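Local coordinates for Pre-mRNA-splicing factor 38 (PDB 5F5T), which is probably required for pre-mRNA splicing, as a PRP38-family component of the spliceosome, at residues K134-Y137 with T138-P142; E165-D168 with D169-T172; D188-D192 with L193-E197. All coordinates share one frame; numbering follows the deposited sequence.

Contact 1: K134-Y137 with T138-P142; sequences KEVY and TLLEP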
loop_
_atom_site.group_PDB
_atom_site.type_symbol
_atom_site.label_atom_id
_atom_site.label_comp_id
_atom_site.label_asym_id
_atom_site.label_seq_id
_atom_site.Cartn_x
_atom_site.Cartn_y
_atom_site.Cartn_z
ATOM N N LYS A 134 5.261 4.948 -10.419
ATOM C CA LYS A 134 6.664 5.211 -10.111
ATOM C C LYS A 134 6.781 6.067 -8.852
ATOM O O LYS A 134 7.555 5.762 -7.934
ATOM C CB LYS A 134 7.359 5.883 -11.294
ATOM C CG LYS A 134 8.701 6.516 -10.962
ATOM C CD LYS A 134 9.316 7.152 -12.199
ATOM C CE LYS A 134 10.557 7.962 -11.864
ATOM N NZ LYS A 134 11.078 8.679 -13.064
ATOM N N GLU A 135 5.977 7.124 -8.806
ATOM C CA GLU A 135 5.961 8.025 -7.665
ATOM C C GLU A 135 5.542 7.283 -6.407
ATOM O O GLU A 135 6.071 7.535 -5.330
ATOM C CB GLU A 135 5.020 9.201 -7.924
ATOM C CG GLU A 135 5.418 10.485 -7.217
ATOM C CD GLU A 135 4.361 11.563 -7.339
ATOM O OE1 GLU A 135 4.244 12.392 -6.412
ATOM O OE2 GLU A 135 3.649 11.584 -8.365
ATOM N N VAL A 136 4.595 6.364 -6.548
ATOM C CA VAL A 136 4.112 5.598 -5.407
ATOM C C VAL A 136 5.212 4.711 -4.831
ATOM O O VAL A 136 5.402 4.654 -3.614
ATOM C CB VAL A 136 2.905 4.741 -5.784
ATOM C CG1 VAL A 136 2.631 3.702 -4.700
ATOM C CG2 VAL A 136 1.695 5.630 -5.976
ATOM N N TYR A 137 5.937 4.025 -5.709
ATOM C CA TYR A 137 7.036 3.182 -5.260
ATOM C C TYR A 137 8.086 4.035 -4.552
ATOM O O TYR A 137 8.508 3.715 -3.434
ATOM C CB TYR A 137 7.669 2.430 -6.432
ATOM C CG TYR A 137 6.819 1.294 -6.953
ATOM C CD1 TYR A 137 6.578 0.167 -6.179
ATOM C CD2 TYR A 137 6.273 1.342 -8.229
ATOM C CE1 TYR A 137 5.800 -0.873 -6.659
ATOM C CE2 TYR A 137 5.497 0.312 -8.715
ATOM C CZ TYR A 137 5.263 -0.794 -7.930
ATOM O OH TYR A 137 4.490 -1.824 -8.418
ATOM N N THR A 138 8.486 5.132 -5.195
ATOM C CA THR A 138 9.544 5.983 -4.650
ATOM C C THR A 138 9.160 6.594 -3.299
ATOM O O THR A 138 9.982 6.659 -2.390
ATOM C CB THR A 138 9.925 7.125 -5.617
ATOM O OG1 THR A 138 8.762 7.900 -5.928
ATOM C CG2 THR A 138 10.515 6.566 -6.899
ATOM N N LEU A 139 7.916 7.052 -3.178
ATOM C CA LEU A 139 7.443 7.671 -1.940
ATOM C C LEU A 139 7.242 6.675 -0.812
ATOM O O LEU A 139 7.653 6.929 0.317
ATOM C CB LEU A 139 6.130 8.426 -2.174
ATOM C CG LEU A 139 6.167 9.666 -3.065
ATOM C CD1 LEU A 139 4.761 10.066 -3.481
ATOM C CD2 LEU A 139 6.859 10.805 -2.343
ATOM N N LEU A 140 6.592 5.553 -1.109
ATOM C CA LEU A 140 6.186 4.622 -0.058
ATOM C C LEU A 140 7.274 3.646 0.381
ATOM O O LEU A 140 7.334 3.285 1.551
ATOM C CB LEU A 140 4.957 3.831 -0.496
ATOM C CG LEU A 140 3.717 4.664 -0.801
ATOM C CD1 LEU A 140 2.495 3.767 -0.943
ATOM C CD2 LEU A 140 3.506 5.707 0.281
ATOM N N GLU A 141 8.139 3.229 -0.539
ATOM C CA GLU A 141 9.134 2.212 -0.190
ATOM C C GLU A 141 10.066 2.567 0.985
ATOM O O GLU A 141 10.461 1.670 1.730
ATOM C CB GLU A 141 9.979 1.858 -1.417
ATOM C CG GLU A 141 9.271 0.909 -2.371
ATOM C CD GLU A 141 10.160 0.418 -3.496
ATOM O OE1 GLU A 141 11.221 1.032 -3.736
ATOM O OE2 GLU A 141 9.790 -0.587 -4.140
ATOM N N PRO A 142 10.409 3.858 1.177
ATOM C CA PRO A 142 11.248 4.125 2.354
ATOM C C PRO A 142 10.604 3.744 3.686
ATOM O O PRO A 142 11.320 3.459 4.646
ATOM C CB PRO A 142 11.472 5.636 2.283
ATOM C CG PRO A 142 11.400 5.946 0.837
ATOM C CD PRO A 142 10.336 5.037 0.293
#
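Glu141 reaches back over the last turn of helix 133-140 toward Tyr137, and its side chain can be followed atom by atom. CB already lies against Tyr137 O; CG, beside the backbone N and anti to the carbonyl carbon (chi1 -79°), comes to 3.1 Å from Tyr137 O. From there the chain runs extended. OE1 remains on the carbonyl side, whereas OE2 comes to 3.9 Å from Tyr137 CD1, with the carboxylate plane turned 65° from the ring. OE2 also forms a salt bridge with Arg187 NE, and Tyr137 OH is hydrogen-bonded to Arg185 O, tying both polar ends to the same neighbouring stretch of chain. A glutamine in place of Glu141 would probably cost Arg187 the carboxylate at its NE, leaving it to the charge of Glu191, and hold the side-chain end less firmly beside the tyrosine.

In the backbone between them, Glu141 N donates to Tyr137 O at 3.0 Å, continuing the run of bonds that includes Leu140 N to Val136 O at 2.9 Å. Val136 and Leu140 lie alongside each other and point the same way, with Val136 CG1 3.8 Å from Leu140 CD1. Exposed Thr138 turns its hydroxyl back to the preceding turn, where OG1 lies within reach of both Glu135 O (2.8 Å) and Lys134 O. Leu139 CD1 lies 3.8 Å from Glu135 CG, alongside the extended glutamate. With Val136 and Leu140 against helices 117-130 and 163-172, and Thr138 exposed, the arrangement is that of an amphipathic helix with i to i+4 side-chain pairing in a largely helical fold.

Contact 2: E165-D168 with D169-T172; sequences EFID and DLLT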
loop_
_atom_site.group_PDB
_atom_site.type_symbol
_atom_site.label_atom_id
_atom_site.label_comp_id
_atom_site.label_asym_id
_atom_site.label_seq_id
_atom_site.Cartn_x
_atom_site.Cartn_y
_atom_site.Cartn_z
ATOM N N GLU A 165 4.525 -3.539 7.039
ATOM C CA GLU A 165 3.621 -4.536 6.478
ATOM C C GLU A 165 2.453 -3.885 5.735
ATOM O O GLU A 165 2.013 -4.381 4.699
ATOM C CB GLU A 165 3.094 -5.451 7.578
ATOM C CG GLU A 165 3.887 -6.738 7.728
ATOM C CD GLU A 165 3.182 -7.750 8.610
ATOM O OE1 GLU A 165 2.138 -7.399 9.200
ATOM O OE2 GLU A 165 3.664 -8.899 8.703
ATOM N N PHE A 166 1.953 -2.779 6.272
ATOM C CA PHE A 166 0.885 -2.031 5.625
ATOM C C PHE A 166 1.364 -1.428 4.301
ATOM O O PHE A 166 0.667 -1.496 3.285
ATOM C CB PHE A 166 0.366 -0.939 6.567
ATOM C CG PHE A 166 -0.835 -0.208 6.046
ATOM C CD1 PHE A 166 -2.042 -0.863 5.868
ATOM C CD2 PHE A 166 -0.753 1.138 5.726
ATOM C CE1 PHE A 166 -3.149 -0.186 5.383
ATOM C CE2 PHE A 166 -1.854 1.820 5.240
ATOM C CZ PHE A 166 -3.054 1.158 5.070
ATOM N N ILE A 167 2.561 -0.846 4.322
ATOM C CA ILE A 167 3.174 -0.280 3.125
ATOM C C ILE A 167 3.388 -1.359 2.077
ATOM O O ILE A 167 3.055 -1.176 0.904
ATOM C CB ILE A 167 4.529 0.387 3.434
ATOM C CG1 ILE A 167 4.338 1.569 4.383
ATOM C CG2 ILE A 167 5.206 0.839 2.156
ATOM C CD1 ILE A 167 3.429 2.632 3.842
ATOM N N ASP A 168 3.932 -2.491 2.514
ATOM C CA ASP A 168 4.174 -3.613 1.619
ATOM C C ASP A 168 2.861 -4.096 1.010
ATOM O O ASP A 168 2.813 -4.459 -0.167
ATOM C CB ASP A 168 4.865 -4.758 2.363
ATOM C CG ASP A 168 5.436 -5.805 1.424
ATOM O OD1 ASP A 168 6.029 -5.428 0.391
ATOM O OD2 ASP A 168 5.278 -7.010 1.713
ATOM N N ASP A 169 1.797 -4.089 1.812
ATOM C CA ASP A 169 0.469 -4.438 1.319
ATOM C C ASP A 169 -0.003 -3.468 0.239
ATOM O O ASP A 169 -0.540 -3.881 -0.786
ATOM C CB ASP A 169 -0.546 -4.476 2.460
ATOM C CG ASP A 169 -0.487 -5.769 3.250
ATOM O OD1 ASP A 169 0.305 -6.659 2.875
ATOM O OD2 ASP A 169 -1.252 -5.906 4.230
ATOM N N LEU A 170 0.206 -2.178 0.471
ATOM C CA LEU A 170 -0.148 -1.159 -0.509
ATOM C C LEU A 170 0.609 -1.370 -1.815
ATOM O O LEU A 170 0.069 -1.178 -2.905
ATOM C CB LEU A 170 0.150 0.234 0.040
ATOM C CG LEU A 170 -0.689 0.719 1.216
ATOM C CD1 LEU A 170 -0.129 2.035 1.730
ATOM C CD2 LEU A 170 -2.137 0.887 0.777
ATOM N N LEU A 171 1.877 -1.741 -1.689
ATOM C CA LEU A 171 2.751 -1.937 -2.838
ATOM C C LEU A 171 2.550 -3.256 -3.595
ATOM O O LEU A 171 2.930 -3.357 -4.759
ATOM C CB LEU A 171 4.206 -1.817 -2.387
ATOM C CG LEU A 171 4.547 -0.434 -1.827
ATOM C CD1 LEU A 171 6.018 -0.340 -1.459
ATOM C CD2 LEU A 171 4.154 0.657 -2.820
ATOM N N THR A 172 1.989 -4.271 -2.943
ATOM C CA THR A 172 1.926 -5.601 -3.561
ATOM C C THR A 172 0.528 -6.203 -3.692
ATOM O O THR A 172 0.370 -7.288 -4.251
ATOM C CB THR A 172 2.781 -6.620 -2.778
ATOM O OG1 THR A 172 2.155 -6.903 -1.521
ATOM C CG2 THR A 172 4.183 -6.080 -2.541
#
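Asp168 and Thr172 meet one turn apart at the C-terminal end of helix 163-172. The threonine hydroxyl donates to Asp168 O at 2.9 Å (OG1 to O), approaching from above the carbonyl plane, and the backbone N of Thr172 adds a weak bond to the same oxygen. Thr172 CG2 sits 3.5 Å from Asp168 OD1, so the methyl rather than the hydroxyl faces the carboxylate. The charge of Asp168 is answered from outside both segments: a basic side chain on the chain of another protein forms a salt bridge with OD2.

Asp169 folds back over the preceding turn, its CG 3.2 Å from Glu165 O, while its backbone N donates to that oxygen at 2.9 Å. Its OD1 also makes a long, weak ion pair with Lys173.

Leu170 turns the opposite chemistry inward. With CG anti to the carbonyl carbon (chi1 -67°), the branch swings back toward Phe166: CG lies over one face of the ring, and CD1 reaches to 3.9 Å from Phe166 CE2. The same methyl is 4.2 Å from Ile167 CD1, so one branch bridges two apolar neighbours of the previous turn. Next to them Ile167 CG2 and Leu171 CD1 pack alongside each other at 3.9 Å. Helices 117-130 and 133-140 cover this apolar face. The chemistry thus divides the helix, with Phe166, Ile167 and Leu170 buried and Leu171 at their margin, while Glu165, hydrogen-bonded to Thr161, Asp168 and Thr172 lie within packing distance of basic side chains of the other protein's chain, where the Asp168 salt bridge is likely to contribute electrostatic attraction.

Contact 3: D188-D192 with L193-E197; sequences DILED and LDLLE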
loop_
_atom_site.group_PDB
_atom_site.type_symbol
_atom_site.label_atom_id
_atom_site.label_comp_id
_atom_site.label_asym_id
_atom_site.label_seq_id
_atom_site.Cartn_x
_atom_site.Cartn_y
_atom_site.Cartn_z
ATOM N N ASP A 188 9.156 -4.672 -11.312
ATOM C CA ASP A 188 10.125 -5.237 -12.246
ATOM C C ASP A 188 9.925 -4.685 -13.660
ATOM O O ASP A 188 10.885 -4.560 -14.419
ATOM C CB ASP A 188 10.054 -6.768 -12.261
ATOM C CG ASP A 188 8.683 -7.287 -12.621
ATOM O OD1 ASP A 188 7.714 -6.513 -12.531
ATOM O OD2 ASP A 188 8.576 -8.474 -12.996
ATOM N N ILE A 189 8.680 -4.379 -14.020
ATOM C CA ILE A 189 8.397 -3.752 -15.311
ATOM C C ILE A 189 9.042 -2.368 -15.375
ATOM O O ILE A 189 9.686 -2.021 -16.366
ATOM C CB ILE A 189 6.876 -3.651 -15.588
ATOM C CG1 ILE A 189 6.387 -4.870 -16.377
ATOM C CG2 ILE A 189 6.562 -2.435 -16.442
ATOM C CD1 ILE A 189 6.812 -6.204 -15.812
ATOM N N LEU A 190 8.876 -1.588 -14.309
ATOM C CA LEU A 190 9.480 -0.260 -14.221
ATOM C C LEU A 190 11.003 -0.345 -14.290
ATOM O O LEU A 190 11.652 0.477 -14.939
ATOM C CB LEU A 190 9.051 0.432 -12.924
ATOM C CG LEU A 190 7.564 0.766 -12.774
ATOM C CD1 LEU A 190 7.336 1.834 -11.715
ATOM C CD2 LEU A 190 6.984 1.221 -14.106
ATOM N N GLU A 191 11.562 -1.354 -13.629
ATOM C CA GLU A 191 13.003 -1.566 -13.611
ATOM C C GLU A 191 13.507 -1.915 -15.007
ATOM O O GLU A 191 14.553 -1.434 -15.446
ATOM C CB GLU A 191 13.368 -2.673 -12.616
ATOM C CG GLU A 191 13.127 -2.294 -11.162
ATOM C CD GLU A 191 13.450 -3.416 -10.186
ATOM O OE1 GLU A 191 14.314 -4.262 -10.498
ATOM O OE2 GLU A 191 12.824 -3.453 -9.104
ATOM N N ASP A 192 12.740 -2.747 -15.701
ATOM C CA ASP A 192 13.047 -3.124 -17.072
ATOM C C ASP A 192 13.032 -1.903 -17.990
ATOM O O ASP A 192 13.844 -1.790 -18.906
ATOM C CB ASP A 192 12.050 -4.178 -17.562
ATOM C CG ASP A 192 12.288 -4.583 -19.001
ATOM O OD1 ASP A 192 13.230 -5.364 -19.253
ATOM O OD2 ASP A 192 11.525 -4.128 -19.880
ATOM N N LEU A 193 12.095 -0.995 -17.732
ATOM C CA LEU A 193 11.959 0.244 -18.498
ATOM C C LEU A 193 12.895 1.362 -18.032
ATOM O O LEU A 193 12.804 2.489 -18.521
ATOM C CB LEU A 193 10.508 0.736 -18.454
ATOM C CG LEU A 193 9.489 0.153 -19.445
ATOM C CD1 LEU A 193 9.578 -1.362 -19.582
ATOM C CD2 LEU A 193 8.086 0.561 -19.023
ATOM N N ASP A 194 13.770 1.047 -17.077
ATOM C CA ASP A 194 14.788 1.981 -16.577
ATOM C C ASP A 194 14.200 3.185 -15.843
ATOM O O ASP A 194 14.909 4.149 -15.550
ATOM C CB ASP A 194 15.679 2.480 -17.722
ATOM C CG ASP A 194 16.748 1.481 -18.109
ATOM O OD1 ASP A 194 16.697 0.332 -17.624
ATOM O OD2 ASP A 194 17.638 1.850 -18.906
ATOM N N LEU A 195 12.907 3.136 -15.551
ATOM C CA LEU A 195 12.287 4.155 -14.717
ATOM C C LEU A 195 12.739 4.029 -13.266
ATOM O O LEU A 195 12.873 5.027 -12.561
ATOM C CB LEU A 195 10.765 4.063 -14.817
ATOM C CG LEU A 195 10.237 4.130 -16.253
ATOM C CD1 LEU A 195 8.746 3.838 -16.300
ATOM C CD2 LEU A 195 10.545 5.487 -16.871
ATOM N N LEU A 196 12.961 2.795 -12.823
ATOM C CA LEU A 196 13.373 2.535 -11.444
ATOM C C LEU A 196 14.606 1.642 -11.352
ATOM O O LEU A 196 14.716 0.648 -12.068
ATOM C CB LEU A 196 12.232 1.894 -10.660
ATOM C CG LEU A 196 11.149 2.829 -10.129
ATOM C CD1 LEU A 196 10.202 2.060 -9.227
ATOM C CD2 LEU A 196 11.769 3.994 -9.384
ATOM N N GLU A 197 15.533 2.002 -10.473
ATOM C CA GLU A 197 16.602 1.093 -10.086
ATOM C C GLU A 197 16.037 0.091 -9.081
ATOM O O GLU A 197 14.992 0.344 -8.482
ATOM C CB GLU A 197 17.788 1.860 -9.495
ATOM C CG GLU A 197 18.453 2.829 -10.465
ATOM C CD GLU A 197 19.067 2.121 -11.659
ATOM O OE1 GLU A 197 19.675 1.045 -11.468
ATOM O OE2 GLU A 197 18.958 2.647 -12.787
#
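Leu193 N closes the last regular turn of helix 187-192 by donating to Ile189 O at 3.0 Å. Beyond it the backbone bonds change pattern. Asp194 N reaches only three residues back, to Glu191 O at 3.1 Å, and the donor stands well above that carbonyl plane, 73° out of it. Leu190 O receives two weak bonds, from Leu195 N at 3.0 Å and from Leu196 N at 3.4 Å, so a carbonyl near the helix end is occupied although the chain has left the helix.

The pair formed by Leu195 N to Leu190 O (6→1, weak here) and Asp194 N to Glu191 O (5→2), together with the positive phi of Asp194 (66°), defines a Schellman motif, the C-terminal cap in which a residue of positive phi turns the chain out of the helix. Its customary apolar contact is present: Leu190, within the last turn, meets Leu195, just past the turn, with Leu190 CD2 3.8 Å from Leu195 CD1.

The other branch of Leu190 serves a second partner. Leu190 CD1 lies 3.8 Å from Leu196 CD1, and these two leucines run alongside each other, pointing the same way, so that the fork of Leu190 holds one leucine on each methyl. Both Leu190 and Leu196 also pack on Tyr137 of helix 133-140. Nearer the surface, Ile189 CG2 and Leu193 CD2 make a looser contact at 4.2 Å.

A C-H···O contact joins Glu191 CA to Leu196 O at 3.2 Å, where the departing loop passes close to the helix backbone. The Glu191 side chain, extended beyond CG, passes the same carbonyl before its carboxylate forms a salt bridge with Arg187. That arginine also donates a hydrogen bond to Glu197 O, linking the first turn of the helix to the outgoing loop.

In the fold
Contacts 1 and 2 are partly buried, with apolar faces in the helical core: Val136, Leu140 and Glu141 meet Ile167 and Leu171, and both helices also rest on helix 117-130. Contact 3 is a surface contact, centred about 23 Å from the chain centre against 12 and 9 Å for the other two. It nevertheless touches contact 1, where Tyr137 and Thr138 receive Leu190 and Leu196, but stays about 9 Å from contact 2 at the nearest atoms. Contact 1 is therefore the middle element. Arginine 187 of the same chain takes the carboxylates of Glu141 and Glu191 in contacts 1 and 3, whereas Asp168 of contact 2 is paired with a basic side chain of another protein.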